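Local coordinates for melanin biosynthesis protein TyrA, putative (Shewanella oneidensis, PDB 2IIZ) that binds heme b and probably acts as a peroxidase of the dye-decolorizing (DyP) type, at residues S179-W193 against L287-A301. Residues are numbered along the deposited sequence; the frame is centred on the assembly and turned at random. Where two conformers were deposited one is given.
Sequences SYIHVQKYAHNLSKW and LMHFTSALTGSSFFA. With HEM (protoporphyrin IX containing Fe), chain C.
Thr291 turns OG1 anti to its own backbone N (chi1 -170°) and His188 swings its ring beside its backbone N (chi1 -68°), which brings the two side chains alongside each other. Thr291 OG1 then lies in the plane of the His188 ring, 2.7 Å from ND1, a hydrogen bond whose donor could be either group. With His188 NE2 hydrogen-bonded to Asp146, both ring nitrogens are engaged, which fixes the ring's rotation while His188 CE1 rests 3.3 Å from HEM CBB. The Tyr186 ring is sandwiched: Ala293 CB makes a CH-pi contact 4.0 Å from its centroid, and the heme vinyl covers the opposite face. Two antiparallel ladders join the strands, offset by one residue around Leu294-Gly296; there Thr295 OG1, in place of a backbone carbonyl, accepts from Lys185 N at 3.1 Å. At the far end Phe300 sets its edge over the Tyr180 face, T-shaped with planes at 69°. Beyond the strands, Trp193 meets the Phe290 face edge-on, and Lys192 NZ donates to His289 O at 3.1 Å. In the continuous antiparallel sheet, strand 254-262 flanks 179-188, strand 61-67, from the N-terminal half, borders 291-301, and helix 198-205 packs against Trp193 and Phe290.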
ATOM      1  N   SER A 179       9.885  25.269  -5.956  1.00 33.00           N
ATOM      2  CA  SER A 179      10.723  24.728  -4.873  1.00 33.59           C
ATOM      3  C   SER A 179      11.788  23.724  -5.378  1.00 33.48           C
ATOM      4  O   SER A 179      11.583  23.015  -6.370  1.00 31.31           O
ATOM      5  CB  SER A 179       9.808  24.072  -3.822  1.00 34.50           C
ATOM      6  OG  SER A 179      10.516  23.652  -2.679  1.00 34.79           O
ATOM      7  N   TYR A 180      12.926  23.668  -4.693  1.00 34.74           N
ATOM      8  CA  TYR A 180      13.951  22.663  -5.006  1.00 35.75           C
ATOM      9  C   TYR A 180      13.696  21.409  -4.180  1.00 35.11           C
ATOM     10  O   TYR A 180      13.633  21.458  -2.943  1.00 36.82           O
ATOM     11  CB  TYR A 180      15.364  23.196  -4.767  1.00 35.09           C
ATOM     12  CG  TYR A 180      15.803  24.272  -5.751  1.00 37.08           C
ATOM     13  CD1 TYR A 180      16.317  23.942  -7.000  1.00 39.38           C
ATOM     14  CD2 TYR A 180      15.704  25.622  -5.428  1.00 32.81           C
ATOM     15  CE1 TYR A 180      16.723  24.943  -7.909  1.00 36.85           C
ATOM     16  CE2 TYR A 180      16.102  26.615  -6.317  1.00 28.48           C
ATOM     17  CZ  TYR A 180      16.609  26.279  -7.557  1.00 34.99           C
ATOM     18  OH  TYR A 180      17.004  27.288  -8.432  1.00 32.03           O
ATOM     19  N   ILE A 181      13.552  20.283  -4.867  1.00 32.94           N
ATOM     20  CA  ILE A 181      13.119  19.058  -4.215  1.00 33.62           C
ATOM     21  C   ILE A 181      14.175  17.962  -4.299  1.00 31.91           C
ATOM     22  O   ILE A 181      14.779  17.759  -5.333  1.00 32.10           O
ATOM     23  CB  ILE A 181      11.766  18.613  -4.814  1.00 34.14           C
ATOM     24  CG1 ILE A 181      10.762  19.756  -4.584  1.00 40.19           C
ATOM     25  CG2 ILE A 181      11.289  17.284  -4.208  1.00 38.32           C
ATOM     26  CD1 ILE A 181       9.351  19.427  -4.865  1.00 42.09           C
ATOM     27  N   HIS A 182      14.398  17.260  -3.192  1.00 30.76           N
ATOM     28  CA  HIS A 182      15.317  16.128  -3.172  1.00 29.53           C
ATOM     29  C   HIS A 182      14.626  14.961  -2.481  1.00 32.86           C
ATOM     30  O   HIS A 182      13.950  15.138  -1.457  1.00 31.88           O
ATOM     31  CB  HIS A 182      16.596  16.465  -2.429  1.00 28.45           C
ATOM     32  CG  HIS A 182      17.437  17.507  -3.106  1.00 28.66           C
ATOM     33  ND1 HIS A 182      17.366  18.843  -2.783  1.00 26.93           N
ATOM     34  CD2 HIS A 182      18.365  17.408  -4.088  1.00 29.63           C
ATOM     35  CE1 HIS A 182      18.214  19.525  -3.537  1.00 33.06           C
ATOM     36  NE2 HIS A 182      18.833  18.678  -4.338  1.00 27.12           N
ATOM     37  N   VAL A 183      14.804  13.773  -3.042  1.00 32.46           N
ATOM     38  CA  VAL A 183      14.114  12.597  -2.567  1.00 34.96           C
ATOM     39  C   VAL A 183      15.160  11.503  -2.319  1.00 35.63           C
ATOM     40  O   VAL A 183      16.000  11.213  -3.194  1.00 36.80           O
ATOM     41  CB  VAL A 183      13.074  12.169  -3.606  1.00 35.64           C
ATOM     42  CG1 VAL A 183      12.267  10.985  -3.128  1.00 38.77           C
ATOM     43  CG2 VAL A 183      12.160  13.350  -3.948  1.00 35.01           C
ATOM     44  N   GLN A 184      15.113  10.915  -1.123  1.00 34.55           N
ATOM     45  CA  GLN A 184      15.947   9.767  -0.785  1.00 34.64           C
ATOM     46  C   GLN A 184      15.033   8.684  -0.257  1.00 34.14           C
ATOM     47  O   GLN A 184      14.334   8.902   0.722  1.00 33.86           O
ATOM     48  CB  GLN A 184      16.966  10.117   0.302  1.00 32.88           C
ATOM     49  CG  GLN A 184      18.024  11.138  -0.092  1.00 39.27           C
ATOM     50  CD  GLN A 184      19.212  11.118   0.872  1.00 38.14           C
ATOM     51  OE1 GLN A 184      19.180  11.762   1.926  1.00 33.83           O
ATOM     52  NE2 GLN A 184      20.259  10.366   0.516  1.00 28.93           N
ATOM     53  N   LYS A 185      15.034   7.526  -0.901  1.00 33.58           N
ATOM     54  CA  LYS A 185      14.315   6.373  -0.374  1.00 32.91           C
ATOM     55  C   LYS A 185      15.234   5.660   0.612  1.00 34.39           C
ATOM     56  O   LYS A 185      16.194   4.998   0.194  1.00 32.54           O
ATOM     57  CB  LYS A 185      13.910   5.394  -1.486  1.00 32.83           C
ATOM     58  CG  LYS A 185      13.001   4.246  -0.970  1.00 32.88           C
ATOM     59  CD  LYS A 185      12.500   3.343  -2.083  1.00 31.97           C
ATOM     60  CE  LYS A 185      13.520   2.283  -2.467  1.00 37.43           C
ATOM     61  NZ  LYS A 185      12.961   1.305  -3.452  1.00 37.56           N
ATOM     62  N   TYR A 186      14.929   5.812   1.910  1.00 34.69           N
ATOM     63  CA  TYR A 186      15.685   5.191   3.001  1.00 33.73           C
ATOM     64  C   TYR A 186      15.059   3.855   3.427  1.00 35.37           C
ATOM     65  O   TYR A 186      13.909   3.801   3.883  1.00 33.59           O
ATOM     66  CB  TYR A 186      15.780   6.123   4.214  1.00 31.49           C
ATOM     67  CG  TYR A 186      16.818   7.240   4.122  1.00 29.70           C
ATOM     68  CD1 TYR A 186      18.114   7.034   4.529  1.00 29.82           C
ATOM     69  CD2 TYR A 186      16.490   8.489   3.641  1.00 24.74           C
ATOM     70  CE1 TYR A 186      19.082   8.055   4.457  1.00 31.56           C
ATOM     71  CE2 TYR A 186      17.445   9.526   3.558  1.00 33.15           C
ATOM     72  CZ  TYR A 186      18.737   9.295   3.971  1.00 32.90           C
ATOM     73  OH  TYR A 186      19.688  10.292   3.902  1.00 37.47           O
ATOM     74  N   ALA A 187      15.835   2.784   3.269  1.00 36.99           N
ATOM     75  CA  ALA A 187      15.462   1.449   3.720  1.00 36.90           C
ATOM     76  C   ALA A 187      16.075   1.240   5.116  1.00 37.64           C
ATOM     77  O   ALA A 187      17.293   1.155   5.262  1.00 35.47           O
ATOM     78  CB  ALA A 187      15.978   0.400   2.745  1.00 35.51           C
ATOM     79  N   HIS A 188      15.221   1.164   6.134  1.00 37.32           N
ATOM     80  CA  HIS A 188      15.678   1.025   7.505  1.00 36.85           C
ATOM     81  C   HIS A 188      16.010  -0.445   7.741  1.00 37.97           C
ATOM     82  O   HIS A 188      15.371  -1.332   7.161  1.00 36.38           O
ATOM     83  CB  HIS A 188      14.577   1.443   8.503  1.00 37.76           C
ATOM     84  CG  HIS A 188      14.246   2.901   8.495  1.00 33.18           C
ATOM     85  ND1 HIS A 188      14.918   3.821   7.721  1.00 34.37           N
ATOM     86  CD2 HIS A 188      13.315   3.601   9.190  1.00 34.25           C
ATOM     87  CE1 HIS A 188      14.406   5.026   7.929  1.00 33.22           C
ATOM     88  NE2 HIS A 188      13.435   4.920   8.820  1.00 31.04           N
ATOM     89  N   ASN A 189      17.010  -0.685   8.589  1.00 38.31           N
ATOM     90  CA  ASN A 189      17.271  -1.998   9.169  1.00 38.44           C
ATOM     91  C   ASN A 189      16.602  -2.049  10.547  1.00 38.93           C
ATOM     92  O   ASN A 189      17.217  -1.765  11.583  1.00 37.85           O
ATOM     93  CB  ASN A 189      18.784  -2.228   9.267  1.00 39.08           C
ATOM     94  CG  ASN A 189      19.148  -3.654   9.649  1.00 39.20           C
ATOM     95  OD1 ASN A 189      18.282  -4.477   9.976  1.00 36.74           O
ATOM     96  ND2 ASN A 189      20.447  -3.956   9.606  1.00 29.18           N
ATOM     97  N   LEU A 190      15.328  -2.410  10.561  1.00 40.75           N
ATOM     98  CA  LEU A 190      14.528  -2.314  11.779  1.00 39.63           C
ATOM     99  C   LEU A 190      14.914  -3.348  12.835  1.00 39.67           C
ATOM    100  O   LEU A 190      14.809  -3.076  14.042  1.00 37.62           O
ATOM    101  CB  LEU A 190      13.041  -2.434  11.448  1.00 40.04           C
ATOM    102  CG  LEU A 190      12.462  -1.250  10.679  1.00 38.78           C
ATOM    103  CD1 LEU A 190      11.026  -1.545  10.325  1.00 42.19           C
ATOM    104  CD2 LEU A 190      12.533   0.054  11.458  1.00 33.58           C
ATOM    105  N   SER A 191      15.362  -4.525  12.397  1.00 39.53           N
ATOM    106  CA  SER A 191      15.756  -5.561  13.355  1.00 41.34           C
ATOM    107  C   SER A 191      16.965  -5.091  14.156  1.00 39.87           C
ATOM    108  O   SER A 191      17.002  -5.257  15.376  1.00 39.18           O
ATOM    109  CB  SER A 191      16.055  -6.904  12.668  1.00 41.56           C
ATOM    110  OG  SER A 191      17.034  -6.742  11.657  1.00 50.98           O
ATOM    111  N   LYS A 192      17.938  -4.507  13.457  1.00 37.58           N
ATOM    112  CA  LYS A 192      19.143  -3.939  14.080  1.00 36.85           C
ATOM    113  C   LYS A 192      18.792  -2.782  15.023  1.00 36.76           C
ATOM    114  O   LYS A 192      19.302  -2.703  16.135  1.00 36.09           O
ATOM    115  CB  LYS A 192      20.111  -3.448  12.992  1.00 35.18           C
ATOM    116  CG  LYS A 192      21.478  -3.028  13.509  1.00 38.08           C
ATOM    117  CD  LYS A 192      22.316  -2.336  12.438  1.00 31.97           C
ATOM    118  CE  LYS A 192      23.653  -1.893  13.015  1.00 37.73           C
ATOM    119  NZ  LYS A 192      24.688  -1.661  11.967  1.00 36.55           N
ATOM    120  N   TRP A 193      17.915  -1.889  14.566  1.00 36.94           N
ATOM    121  CA  TRP A 193      17.521  -0.713  15.344  1.00 36.29           C
ATOM    122  C   TRP A 193      16.855  -1.109  16.652  1.00 36.07           C
ATOM    123  O   TRP A 193      17.190  -0.586  17.724  1.00 31.93           O
ATOM    124  CB  TRP A 193      16.538   0.143  14.536  1.00 36.07           C
ATOM    125  CG  TRP A 193      16.004   1.345  15.280  1.00 35.48           C
ATOM    126  CD1 TRP A 193      14.762   1.479  15.842  1.00 37.57           C
ATOM    127  CD2 TRP A 193      16.693   2.571  15.539  1.00 31.08           C
ATOM    128  NE1 TRP A 193      14.643   2.709  16.427  1.00 33.69           N
ATOM    129  CE2 TRP A 193      15.818   3.398  16.255  1.00 33.99           C
ATOM    130  CE3 TRP A 193      17.961   3.053  15.227  1.00 32.84           C
ATOM    131  CZ2 TRP A 193      16.175   4.666  16.665  1.00 28.22           C
ATOM    132  CZ3 TRP A 193      18.311   4.326  15.641  1.00 32.83           C
ATOM    133  CH2 TRP A 193      17.424   5.111  16.348  1.00 34.19           C
ATOM    134  N   LEU A 287      22.757   7.702  13.008  1.00 25.51           N
ATOM    135  CA  LEU A 287      21.468   7.196  12.534  1.00 28.29           C
ATOM    136  C   LEU A 287      21.721   6.429  11.250  1.00 30.50           C
ATOM    137  O   LEU A 287      21.016   5.450  10.935  1.00 26.89           O
ATOM    138  CB  LEU A 287      20.472   8.335  12.286  1.00 27.13           C
ATOM    139  CG  LEU A 287      19.063   7.954  11.790  1.00 34.30           C
ATOM    140  CD1 LEU A 287      18.409   6.906  12.668  1.00 32.10           C
ATOM    141  CD2 LEU A 287      18.145   9.190  11.699  1.00 35.25           C
HETATM  142  N   MSE A 288      22.751   6.882  10.528  1.00 28.80           N
HETATM  143  CA  MSE A 288      23.110   6.276   9.259  0.50 30.25           C
HETATM  144  C   MSE A 288      23.632   4.841   9.418  1.00 32.46           C
HETATM  145  O   MSE A 288      23.753   4.105   8.425  1.00 33.16           O
HETATM  146  CB  MSE A 288      24.142   7.135   8.527  0.50 31.03           C
HETATM  147  CG  MSE A 288      23.626   8.504   8.124  0.50 26.47           C
HETATM  148 SE   MSE A 288      24.721   9.340   6.742  0.50 30.89          SE
HETATM  149  CE  MSE A 288      24.364   8.132   5.225  0.50 31.31           C
ATOM    150  N   HIS A 289      23.930   4.425  10.650  1.00 31.86           N
ATOM    151  CA  HIS A 289      24.323   3.017  10.876  1.00 30.57           C
ATOM    152  C   HIS A 289      23.116   2.101  10.827  1.00 31.98           C
ATOM    153  O   HIS A 289      23.266   0.892  10.978  1.00 33.67           O
ATOM    154  CB  HIS A 289      24.976   2.820  12.239  1.00 28.58           C
ATOM    155  CG  HIS A 289      26.166   3.684  12.483  1.00 24.46           C
ATOM    156  ND1 HIS A 289      26.619   3.961  13.751  1.00 28.29           N
ATOM    157  CD2 HIS A 289      27.002   4.330  11.632  1.00 24.28           C
ATOM    158  CE1 HIS A 289      27.689   4.740  13.672  1.00 32.84           C
ATOM    159  NE2 HIS A 289      27.941   4.979  12.397  1.00 20.37           N
ATOM    160  N   PHE A 290      21.924   2.661  10.627  1.00 34.15           N
ATOM    161  CA  PHE A 290      20.677   1.889  10.830  1.00 34.83           C
ATOM    162  C   PHE A 290      19.703   1.894   9.654  1.00 35.68           C
ATOM    163  O   PHE A 290      18.662   1.219   9.706  1.00 34.37           O
ATOM    164  CB  PHE A 290      19.990   2.365  12.117  1.00 33.73           C
ATOM    165  CG  PHE A 290      20.848   2.166  13.344  1.00 27.49           C
ATOM    166  CD1 PHE A 290      20.830   0.964  14.019  1.00 29.93           C
ATOM    167  CD2 PHE A 290      21.680   3.176  13.799  1.00 26.64           C
ATOM    168  CE1 PHE A 290      21.615   0.755  15.135  1.00 29.14           C
ATOM    169  CE2 PHE A 290      22.476   2.992  14.913  1.00 34.30           C
ATOM    170  CZ  PHE A 290      22.443   1.770  15.592  1.00 34.59           C
ATOM    171  N   THR A 291      20.050   2.649   8.608  1.00 36.39           N
ATOM    172  CA  THR A 291      19.225   2.769   7.417  1.00 36.27           C
ATOM    173  C   THR A 291      20.113   3.060   6.247  1.00 37.85           C
ATOM    174  O   THR A 291      21.191   3.603   6.433  1.00 41.24           O
ATOM    175  CB  THR A 291      18.202   3.891   7.555  1.00 35.35           C
ATOM    176  OG1 THR A 291      17.270   3.831   6.471  1.00 38.27           O
ATOM    177  CG2 THR A 291      18.884   5.248   7.600  1.00 34.84           C
ATOM    178  N   SER A 292      19.665   2.701   5.048  1.00 38.75           N
ATOM    179  CA  SER A 292      20.454   2.901   3.833  1.00 39.26           C
ATOM    180  C   SER A 292      19.660   3.642   2.774  1.00 37.26           C
ATOM    181  O   SER A 292      18.537   3.233   2.430  1.00 34.06           O
ATOM    182  CB  SER A 292      20.900   1.546   3.287  1.00 40.23           C
ATOM    183  OG  SER A 292      21.439   0.745   4.333  1.00 49.71           O
ATOM    184  N   ALA A 293      20.238   4.731   2.257  1.00 36.42           N
ATOM    185  CA  ALA A 293      19.597   5.500   1.176  1.00 38.09           C
ATOM    186  C   ALA A 293      19.782   4.772  -0.168  1.00 39.03           C
ATOM    187  O   ALA A 293      20.889   4.716  -0.701  1.00 40.66           O
ATOM    188  CB  ALA A 293      20.160   6.919   1.097  1.00 37.22           C
ATOM    189  N   LEU A 294      18.699   4.218  -0.705  1.00 37.54           N
ATOM    190  CA  LEU A 294      18.760   3.449  -1.946  1.00 36.05           C
ATOM    191  C   LEU A 294      18.677   4.313  -3.203  1.00 36.44           C
ATOM    192  O   LEU A 294      19.125   3.884  -4.273  1.00 36.15           O
ATOM    193  CB  LEU A 294      17.635   2.422  -1.969  1.00 34.41           C
ATOM    194  CG  LEU A 294      17.634   1.397  -0.831  1.00 38.23           C
ATOM    195  CD1 LEU A 294      16.537   0.348  -1.052  1.00 35.80           C
ATOM    196  CD2 LEU A 294      18.995   0.720  -0.706  1.00 39.19           C
ATOM    197  N   THR A 295      18.105   5.518  -3.082  1.00 35.65           N
ATOM    198  CA  THR A 295      17.987   6.433  -4.234  1.00 34.60           C
ATOM    199  C   THR A 295      18.336   7.846  -3.829  1.00 34.85           C
ATOM    200  O   THR A 295      18.345   8.162  -2.643  1.00 35.97           O
ATOM    201  CB  THR A 295      16.564   6.426  -4.817  1.00 34.98           C
ATOM    202  OG1 THR A 295      15.646   7.017  -3.877  1.00 34.04           O
ATOM    203  CG2 THR A 295      16.132   4.990  -5.166  1.00 34.18           C
ATOM    204  N   GLY A 296      18.625   8.692  -4.811  1.00 36.31           N
ATOM    205  CA  GLY A 296      18.900  10.113  -4.555  1.00 37.19           C
ATOM    206  C   GLY A 296      18.629  10.956  -5.783  1.00 36.29           C
ATOM    207  O   GLY A 296      19.391  10.898  -6.739  1.00 36.71           O
ATOM    208  N   SER A 297      17.546  11.741  -5.746  1.00 33.87           N
ATOM    209  CA  SER A 297      17.011  12.418  -6.925  1.00 31.16           C
ATOM    210  C   SER A 297      16.835  13.911  -6.666  1.00 33.01           C
ATOM    211  O   SER A 297      16.278  14.290  -5.627  1.00 31.49           O
ATOM    212  CB  SER A 297      15.638  11.842  -7.289  1.00 32.24           C
ATOM    213  OG  SER A 297      15.621  10.423  -7.376  1.00 26.01           O
ATOM    214  N   SER A 298      17.303  14.747  -7.605  1.00 31.75           N
ATOM    215  CA  SER A 298      17.049  16.187  -7.570  1.00 32.79           C
ATOM    216  C   SER A 298      15.948  16.551  -8.572  1.00 34.72           C
ATOM    217  O   SER A 298      15.961  16.065  -9.713  1.00 34.78           O
ATOM    218  CB  SER A 298      18.326  16.975  -7.893  1.00 34.50           C
ATOM    219  OG  SER A 298      18.197  18.342  -7.526  1.00 32.12           O
ATOM    220  N   PHE A 299      15.006  17.400  -8.139  1.00 33.54           N
ATOM    221  CA  PHE A 299      13.907  17.882  -8.984  1.00 33.16           C
ATOM    222  C   PHE A 299      13.691  19.383  -8.768  1.00 33.57           C
ATOM    223  O   PHE A 299      14.193  19.974  -7.806  1.00 35.16           O
ATOM    224  CB  PHE A 299      12.568  17.205  -8.650  1.00 32.38           C
ATOM    225  CG  PHE A 299      12.585  15.702  -8.646  1.00 34.70           C
ATOM    226  CD1 PHE A 299      12.378  14.983  -9.816  1.00 37.75           C
ATOM    227  CD2 PHE A 299      12.785  15.003  -7.466  1.00 34.16           C
ATOM    228  CE1 PHE A 299      12.385  13.587  -9.811  1.00 38.25           C
ATOM    229  CE2 PHE A 299      12.789  13.608  -7.448  1.00 36.53           C
ATOM    230  CZ  PHE A 299      12.588  12.899  -8.625  1.00 38.94           C
ATOM    231  N   PHE A 300      12.932  19.993  -9.671  1.00 34.12           N
ATOM    232  CA  PHE A 300      12.344  21.319  -9.433  1.00 34.60           C
ATOM    233  C   PHE A 300      10.849  21.188  -9.681  1.00 34.66           C
ATOM    234  O   PHE A 300      10.423  20.661 -10.705  1.00 33.95           O
ATOM    235  CB  PHE A 300      12.953  22.409 -10.333  1.00 34.34           C
ATOM    236  CG  PHE A 300      12.647  23.835  -9.882  1.00 33.44           C
ATOM    237  CD1 PHE A 300      13.360  24.425  -8.848  1.00 32.32           C
ATOM    238  CD2 PHE A 300      11.652  24.576 -10.492  1.00 30.26           C
ATOM    239  CE1 PHE A 300      13.082  25.723  -8.436  1.00 37.21           C
ATOM    240  CE2 PHE A 300      11.367  25.869 -10.084  1.00 31.26           C
ATOM    241  CZ  PHE A 300      12.084  26.443  -9.058  1.00 36.28           C
ATOM    242  N   ALA A 301      10.073  21.670  -8.714  1.00 35.23           N
ATOM    243  CA  ALA A 301       8.629  21.737  -8.798  1.00 34.49           C
ATOM    244  C   ALA A 301       8.265  23.194  -9.057  1.00 33.30           C
ATOM    245  O   ALA A 301       8.273  24.016  -8.136  1.00 31.68           O
ATOM    246  CB  ALA A 301       8.002  21.265  -7.502  1.00 32.84           C
TER
HETATM  247  CHA HEM C 400      14.994  16.088  12.464  1.00 32.19           C
HETATM  248  CHB HEM C 400      14.318  11.436  11.414  1.00 28.51           C
HETATM  249  CHC HEM C 400      16.782  11.924   7.344  1.00 30.85           C
HETATM  250  CHD HEM C 400      16.996  16.659   8.080  1.00 30.50           C
HETATM  251  C1A HEM C 400      14.624  14.772  12.551  1.00 37.29           C
HETATM  252  C2A HEM C 400      13.942  14.167  13.675  1.00 29.86           C
HETATM  253  C3A HEM C 400      13.762  12.871  13.365  1.00 30.40           C
HETATM  254  C4A HEM C 400      14.314  12.639  12.056  1.00 28.44           C
HETATM  255  CMA HEM C 400      13.092  11.783  14.220  1.00 30.12           C
HETATM  256  CAA HEM C 400      13.518  14.905  14.969  1.00 33.95           C
HETATM  257  CBA HEM C 400      12.090  15.478  14.864  1.00 34.73           C
HETATM  258  CGA HEM C 400      12.070  16.748  14.043  1.00 34.44           C
HETATM  259  O1A HEM C 400      11.581  16.727  12.875  1.00 25.83           O
HETATM  260  O2A HEM C 400      12.542  17.804  14.547  1.00 35.77           O
HETATM  261  C1B HEM C 400      14.941  11.172  10.235  1.00 21.14           C
HETATM  262  C2B HEM C 400      15.008   9.867   9.612  1.00 25.79           C
HETATM  263  C3B HEM C 400      15.698  10.006   8.474  1.00 28.26           C
HETATM  264  C4B HEM C 400      16.071  11.395   8.362  1.00 27.03           C
HETATM  265  CMB HEM C 400      14.369   8.599  10.225  1.00 34.93           C
HETATM  266  CAB HEM C 400      16.074   8.957   7.415  1.00 30.78           C
HETATM  267  CBB HEM C 400      16.351   7.708   7.761  1.00 39.88           C
HETATM  268  C1C HEM C 400      17.068  13.247   7.214  1.00 28.02           C
HETATM  269  C2C HEM C 400      17.844  13.803   6.137  1.00 30.05           C
HETATM  270  C3C HEM C 400      17.910  15.123   6.334  1.00 30.86           C
HETATM  271  C4C HEM C 400      17.166  15.418   7.543  1.00 24.42           C
HETATM  272  CMC HEM C 400      18.449  12.947   5.014  1.00 32.43           C
HETATM  273  CAC HEM C 400      18.621  16.190   5.479  1.00 35.17           C
HETATM  274  CBC HEM C 400      19.331  15.931   4.373  1.00 37.61           C
HETATM  275  C1D HEM C 400      16.461  16.951   9.304  1.00 31.64           C
HETATM  276  C2D HEM C 400      16.302  18.283   9.823  1.00 32.26           C
HETATM  277  C3D HEM C 400      15.677  18.107  11.194  1.00 36.95           C
HETATM  278  C4D HEM C 400      15.525  16.684  11.356  1.00 36.39           C
HETATM  279  CMD HEM C 400      16.697  19.603   9.126  1.00 36.77           C
HETATM  280  CAD HEM C 400      15.288  19.191  12.212  1.00 36.72           C
HETATM  281  CBD HEM C 400      16.432  19.326  13.203  1.00 36.79           C
HETATM  282  CGD HEM C 400      16.301  20.557  14.069  1.00 39.04           C
HETATM  283  O1D HEM C 400      15.956  20.399  15.280  1.00 41.41           O
HETATM  284  O2D HEM C 400      16.543  21.675  13.545  1.00 26.96           O
HETATM  285  NA  HEM C 400      14.840  13.817  11.574  1.00 23.70           N
HETATM  286  NB  HEM C 400      15.598  12.091   9.446  1.00 29.20           N
HETATM  287  NC  HEM C 400      16.657  14.248   8.063  1.00 24.03           N
HETATM  288  ND  HEM C 400      15.994  16.036  10.228  1.00 34.86           N
HETATM  289 FE   HEM C 400      15.940  13.986   9.932  1.00 31.37          FE
HETATM  290  O   HOH W   1      20.675   9.162  -1.769  1.00 27.83           O
HETATM  291  O   HOH W   2      19.505  -0.681   5.738  1.00 42.37           O